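Long-range contact in uncharacterized protein (Shewanella oneidensis, PDB 3E8P), which probably hydrolyses medium- and long-chain fatty acyl-CoA thioesters to free fatty acids and CoA, as a member of the hotdog-fold thioesterase superfamily: residues T73-A85 and C142-F156. Numbering follows the deposited sequence.
Sequences TATVLDVVGGLTA and CRMELHNEQGTHIAF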
loop_
_atom_site.group_PDB
_atom_site.type_symbol
_atom_site.label_atom_id
_atom_site.label_comp_id
_atom_site.label_asym_id
_atom_site.label_seq_id
_atom_site.Cartn_x
_atom_site.Cartn_y
_atom_site.Cartn_z
ATOM N N THR A 73 -3.051 -14.607 7.959
ATOM C CA THR A 73 -3.335 -14.324 6.557
ATOM C C THR A 73 -2.170 -13.533 5.948
ATOM O O THR A 73 -1.706 -13.847 4.854
ATOM C CB THR A 73 -4.641 -13.533 6.425
ATOM O OG1 THR A 73 -5.728 -14.336 6.903
ATOM C CG2 THR A 73 -4.892 -13.162 4.988
ATOM N N ALA A 74 -1.690 -12.528 6.674
ATOM C CA ALA A 74 -0.573 -11.713 6.206
ATOM C C ALA A 74 0.703 -12.546 6.099
ATOM O O ALA A 74 1.486 -12.363 5.174
ATOM C CB ALA A 74 -0.353 -10.542 7.147
ATOM N N THR A 75 0.906 -13.469 7.040
ATOM C CA THR A 75 2.096 -14.327 7.029
ATOM C C THR A 75 2.112 -15.203 5.775
ATOM O O THR A 75 3.127 -15.285 5.073
ATOM C CB THR A 75 2.151 -15.242 8.296
ATOM O OG1 THR A 75 2.296 -14.424 9.460
ATOM C CG2 THR A 75 3.335 -16.193 8.233
ATOM N N VAL A 76 0.979 -15.838 5.482
ATOM C CA VAL A 76 0.871 -16.703 4.305
ATOM C C VAL A 76 1.055 -15.932 2.995
ATOM O O VAL A 76 1.780 -16.363 2.107
ATOM C CB VAL A 76 -0.499 -17.420 4.256
ATOM C CG1 VAL A 76 -0.597 -18.284 2.994
ATOM C CG2 VAL A 76 -0.678 -18.266 5.498
ATOM N N LEU A 77 0.401 -14.783 2.882
ATOM C CA LEU A 77 0.507 -13.988 1.667
ATOM C C LEU A 77 1.940 -13.538 1.398
ATOM O O LEU A 77 2.375 -13.522 0.245
ATOM C CB LEU A 77 -0.421 -12.772 1.745
ATOM C CG LEU A 77 -1.923 -13.071 1.699
ATOM C CD1 LEU A 77 -2.715 -11.826 2.085
ATOM C CD2 LEU A 77 -2.305 -13.526 0.313
ATOM N N ASP A 78 2.674 -13.180 2.452
ATOM C CA ASP A 78 4.065 -12.725 2.303
ATOM C C ASP A 78 4.981 -13.856 1.833
ATOM O O ASP A 78 5.825 -13.665 0.951
ATOM C CB ASP A 78 4.611 -12.161 3.622
ATOM C CG ASP A 78 5.972 -11.487 3.447
ATOM O OD1 ASP A 78 6.726 -11.378 4.434
ATOM O OD2 ASP A 78 6.288 -11.051 2.316
ATOM N N VAL A 79 4.807 -15.030 2.429
ATOM C CA VAL A 79 5.590 -16.206 2.072
ATOM C C VAL A 79 5.293 -16.643 0.635
ATOM O O VAL A 79 6.208 -17.003 -0.116
ATOM C CB VAL A 79 5.285 -17.376 3.033
ATOM C CG1 VAL A 79 6.050 -18.623 2.589
ATOM C CG2 VAL A 79 5.663 -16.978 4.465
ATOM N N VAL A 80 4.017 -16.619 0.252
ATOM C CA VAL A 80 3.641 -16.971 -1.114
ATOM C C VAL A 80 4.340 -15.988 -2.051
ATOM O O VAL A 80 4.911 -16.377 -3.068
ATOM C CB VAL A 80 2.116 -16.844 -1.350
ATOM C CG1 VAL A 80 1.828 -16.781 -2.845
ATOM C CG2 VAL A 80 1.380 -18.024 -0.734
ATOM N N GLY A 81 4.301 -14.708 -1.688
ATOM C CA GLY A 81 4.918 -13.684 -2.516
ATOM C C GLY A 81 6.420 -13.841 -2.682
ATOM O O GLY A 81 6.951 -13.639 -3.773
ATOM N N GLY A 82 7.105 -14.199 -1.600
ATOM C CA GLY A 82 8.544 -14.376 -1.663
ATOM C C GLY A 82 8.937 -15.533 -2.561
ATOM O O GLY A 82 9.819 -15.399 -3.399
ATOM N N LEU A 83 8.275 -16.671 -2.382
ATOM C CA LEU A 83 8.548 -17.854 -3.187
ATOM C C LEU A 83 8.171 -17.628 -4.655
ATOM O O LEU A 83 8.842 -18.135 -5.562
ATOM C CB LEU A 83 7.800 -19.061 -2.607
ATOM C CG LEU A 83 8.355 -19.534 -1.252
ATOM C CD1 LEU A 83 7.404 -20.517 -0.570
ATOM C CD2 LEU A 83 9.712 -20.174 -1.489
ATOM N N THR A 84 7.110 -16.855 -4.884
ATOM C CA THR A 84 6.655 -16.541 -6.236
ATOM C C THR A 84 7.729 -15.680 -6.899
ATOM O O THR A 84 8.085 -15.879 -8.059
ATOM C CB THR A 84 5.323 -15.727 -6.222
ATOM O OG1 THR A 84 4.278 -16.502 -5.605
ATOM C CG2 THR A 84 4.918 -15.319 -7.661
ATOM N N ALA A 85 8.240 -14.720 -6.142
ATOM C CA ALA A 85 9.265 -13.826 -6.642
ATOM C C ALA A 85 10.527 -14.605 -6.999
ATOM O O ALA A 85 11.101 -14.395 -8.063
ATOM C CB ALA A 85 9.574 -12.756 -5.601
ATOM N N CYS A 142 4.772 -8.753 -6.816
ATOM C CA CYS A 142 3.866 -9.888 -6.956
ATOM C C CYS A 142 2.476 -9.662 -6.377
ATOM O O CYS A 142 2.273 -8.798 -5.522
ATOM C CB CYS A 142 4.453 -11.112 -6.255
ATOM S SG CYS A 142 6.112 -11.562 -6.771
ATOM N N ARG A 143 1.525 -10.458 -6.857
ATOM C CA ARG A 143 0.161 -10.421 -6.355
ATOM C C ARG A 143 -0.081 -11.769 -5.667
ATOM O O ARG A 143 0.300 -12.816 -6.188
ATOM C CB ARG A 143 -0.841 -10.226 -7.495
ATOM C CG ARG A 143 -1.148 -8.766 -7.775
ATOM C CD ARG A 143 -2.321 -8.584 -8.718
ATOM N NE ARG A 143 -2.770 -7.192 -8.727
ATOM C CZ ARG A 143 -3.757 -6.720 -9.485
ATOM N NH1 ARG A 143 -4.414 -7.529 -10.309
ATOM N NH2 ARG A 143 -4.084 -5.437 -9.411
HETATM N N MSE A 144 -0.692 -11.747 -4.489
HETATM C CA MSE A 144 -0.955 -12.984 -3.773
HETATM C C MSE A 144 -2.438 -13.109 -3.499
HETATM O O MSE A 144 -3.167 -12.123 -3.513
HETATM C CB MSE A 144 -0.195 -13.024 -2.445
HETATM C CG MSE A 144 1.307 -12.909 -2.576
HETATM SE SE MSE A 144 1.890 -11.068 -2.961
HETATM C CE MSE A 144 2.233 -10.483 -1.172
ATOM N N GLU A 145 -2.870 -14.324 -3.209
ATOM C CA GLU A 145 -4.270 -14.575 -2.949
ATOM C C GLU A 145 -4.426 -15.737 -1.980
ATOM O O GLU A 145 -3.731 -16.749 -2.086
ATOM C CB GLU A 145 -4.959 -14.876 -4.286
ATOM C CG GLU A 145 -6.259 -15.616 -4.212
ATOM C CD GLU A 145 -6.098 -17.087 -3.865
ATOM O OE1 GLU A 145 -5.193 -17.761 -4.414
ATOM O OE2 GLU A 145 -6.900 -17.571 -3.045
ATOM N N LEU A 146 -5.335 -15.572 -1.030
ATOM C CA LEU A 146 -5.620 -16.605 -0.043
ATOM C C LEU A 146 -7.114 -16.955 -0.108
ATOM O O LEU A 146 -7.969 -16.066 -0.101
ATOM C CB LEU A 146 -5.278 -16.110 1.365
ATOM C CG LEU A 146 -5.344 -17.176 2.462
ATOM C CD1 LEU A 146 -4.129 -18.096 2.346
ATOM C CD2 LEU A 146 -5.373 -16.517 3.837
ATOM N N HIS A 147 -7.419 -18.245 -0.187
ATOM C CA HIS A 147 -8.805 -18.708 -0.222
ATOM C C HIS A 147 -8.931 -19.900 0.725
ATOM O O HIS A 147 -7.918 -20.421 1.193
ATOM C CB HIS A 147 -9.220 -19.105 -1.651
ATOM C CG HIS A 147 -8.439 -20.244 -2.235
ATOM N ND1 HIS A 147 -7.315 -20.060 -3.015
ATOM C CD2 HIS A 147 -8.640 -21.584 -2.181
ATOM C CE1 HIS A 147 -6.860 -21.235 -3.417
ATOM N NE2 HIS A 147 -7.648 -22.176 -2.924
ATOM N N ASN A 148 -10.157 -20.318 1.036
ATOM C CA ASN A 148 -10.356 -21.472 1.920
ATOM C C ASN A 148 -10.656 -22.704 1.060
ATOM O O ASN A 148 -10.625 -22.615 -0.171
ATOM C CB ASN A 148 -11.476 -21.218 2.934
ATOM C CG ASN A 148 -12.846 -21.166 2.301
ATOM O OD1 ASN A 148 -13.023 -21.514 1.133
ATOM N ND2 ASN A 148 -13.836 -20.739 3.080
ATOM N N GLU A 149 -10.962 -23.838 1.690
ATOM C CA GLU A 149 -11.176 -25.082 0.935
ATOM C C GLU A 149 -12.366 -25.098 -0.027
ATOM O O GLU A 149 -12.454 -25.973 -0.899
ATOM C CB GLU A 149 -11.247 -26.295 1.890
ATOM C CG GLU A 149 -12.567 -26.499 2.642
ATOM C CD GLU A 149 -12.800 -25.509 3.775
ATOM O OE1 GLU A 149 -11.844 -24.815 4.195
ATOM O OE2 GLU A 149 -13.949 -25.433 4.262
ATOM N N GLN A 150 -13.273 -24.141 0.124
ATOM C CA GLN A 150 -14.433 -24.054 -0.749
ATOM C C GLN A 150 -14.129 -23.119 -1.917
ATOM O O GLN A 150 -14.947 -22.962 -2.820
ATOM C CB GLN A 150 -15.654 -23.532 0.014
ATOM C CG GLN A 150 -15.940 -24.290 1.315
ATOM C CD GLN A 150 -17.306 -23.977 1.897
ATOM O OE1 GLN A 150 -17.762 -22.836 1.865
ATOM N NE2 GLN A 150 -17.961 -24.989 2.448
ATOM N N GLY A 151 -12.949 -22.503 -1.887
ATOM C CA GLY A 151 -12.545 -21.593 -2.948
ATOM C C GLY A 151 -12.833 -20.125 -2.656
ATOM O O GLY A 151 -12.435 -19.247 -3.421
ATOM N N THR A 152 -13.516 -19.851 -1.549
ATOM C CA THR A 152 -13.863 -18.476 -1.192
ATOM C C THR A 152 -12.630 -17.615 -0.910
ATOM O O THR A 152 -11.819 -17.968 -0.056
ATOM C CB THR A 152 -14.762 -18.461 0.048
ATOM O OG1 THR A 152 -15.837 -19.390 -0.149
ATOM C CG2 THR A 152 -15.338 -17.050 0.286
ATOM N N HIS A 153 -12.497 -16.492 -1.617
ATOM C CA HIS A 153 -11.354 -15.614 -1.410
ATOM C C HIS A 153 -11.433 -14.923 -0.055
ATOM O O HIS A 153 -12.451 -14.328 0.299
ATOM C CB HIS A 153 -11.255 -14.575 -2.536
ATOM C CG HIS A 153 -11.093 -15.179 -3.895
ATOM N ND1 HIS A 153 -10.038 -16.010 -4.220
ATOM C CD2 HIS A 153 -11.851 -15.078 -5.011
ATOM C CE1 HIS A 153 -10.155 -16.391 -5.480
ATOM N NE2 HIS A 153 -11.245 -15.839 -5.981
ATOM N N ILE A 154 -10.344 -15.014 0.695
ATOM C CA ILE A 154 -10.265 -14.435 2.023
ATOM C C ILE A 154 -9.575 -13.087 1.985
ATOM O O ILE A 154 -10.070 -12.103 2.543
ATOM C CB ILE A 154 -9.488 -15.374 2.974
ATOM C CG1 ILE A 154 -10.175 -16.735 3.015
ATOM C CG2 ILE A 154 -9.447 -14.800 4.365
ATOM C CD1 ILE A 154 -11.635 -16.677 3.457
ATOM N N ALA A 155 -8.435 -13.041 1.310
ATOM C CA ALA A 155 -7.668 -11.812 1.204
ATOM C C ALA A 155 -6.777 -11.831 -0.028
ATOM O O ALA A 155 -6.456 -12.898 -0.548
ATOM C CB ALA A 155 -6.811 -11.628 2.448
ATOM N N PHE A 156 -6.406 -10.638 -0.493
ATOM C CA PHE A 156 -5.510 -10.487 -1.629
ATOM C C PHE A 156 -4.303 -9.736 -1.107
ATOM O O PHE A 156 -4.396 -8.986 -0.138
ATOM C CB PHE A 156 -6.118 -9.639 -2.753
ATOM C CG PHE A 156 -7.254 -10.290 -3.483
ATOM C CD1 PHE A 156 -7.385 -11.673 -3.532
ATOM C CD2 PHE A 156 -8.156 -9.507 -4.192
ATOM C CE1 PHE A 156 -8.402 -12.270 -4.285
ATOM C CE2 PHE A 156 -9.168 -10.080 -4.945
ATOM C CZ PHE A 156 -9.293 -11.479 -4.992
#
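Met144, a selenomethionine, meets helix 73-85 with every side-chain atom. Its CB lies 3.5 Å from Leu77 CD2. CG, anti to the carbonyl carbon (chi1 -59°), is carried over the helix backbone, 3.6 Å from Gly81 N, and also borders Val80 CG1. Bends at chi2 and chi3 lay SE on Gly81 CA (4.0 Å) and turn CE back to the carbonyl of Leu77, 3.4 Å from its O. The lack of a side chain at Gly81 suits this seat, since a CB there would come tightly against CE.

Leu77 straddles the two strands. Its side chain crosses that of Met144 obliquely and brings CD2 close to Glu145 N, whereas CD1 faces Ala155 CB at 4.1 Å. Cut back to an alanine, this position would lose both methyls and would probably leave a gap between Met144 and Ala155, with the Met144 side chain freer to shift.

Helix 70-90 is the central helix of the hotdog fold, and the antiparallel sheet curves around it; the axes of helix 73-85 and strand 142-148 pass 7.9 Å apart at 137°. On that sheet Ile154 and Ala155 both face Leu146, a classic beta bulge. Leu146 divides its methyls: CD1 meets Val76 CG1 at 3.6 Å, the two side chains crossing at about a right angle, and CD2 meets Thr73 CG2, which also touches Ala155 CB (3.5 Å). Strands 49-54 and 109-117 of the same sheet continue this apolar layer, with Val51 against Val76 and Val115 against Leu77. At the other end, Cys142 SG nestles among Gly81 O, Thr84 CG2 and Ala85 CB, while Thr84 OG1 turns back to donate a hydrogen bond to Val80 O, 45° out of the carbonyl plane.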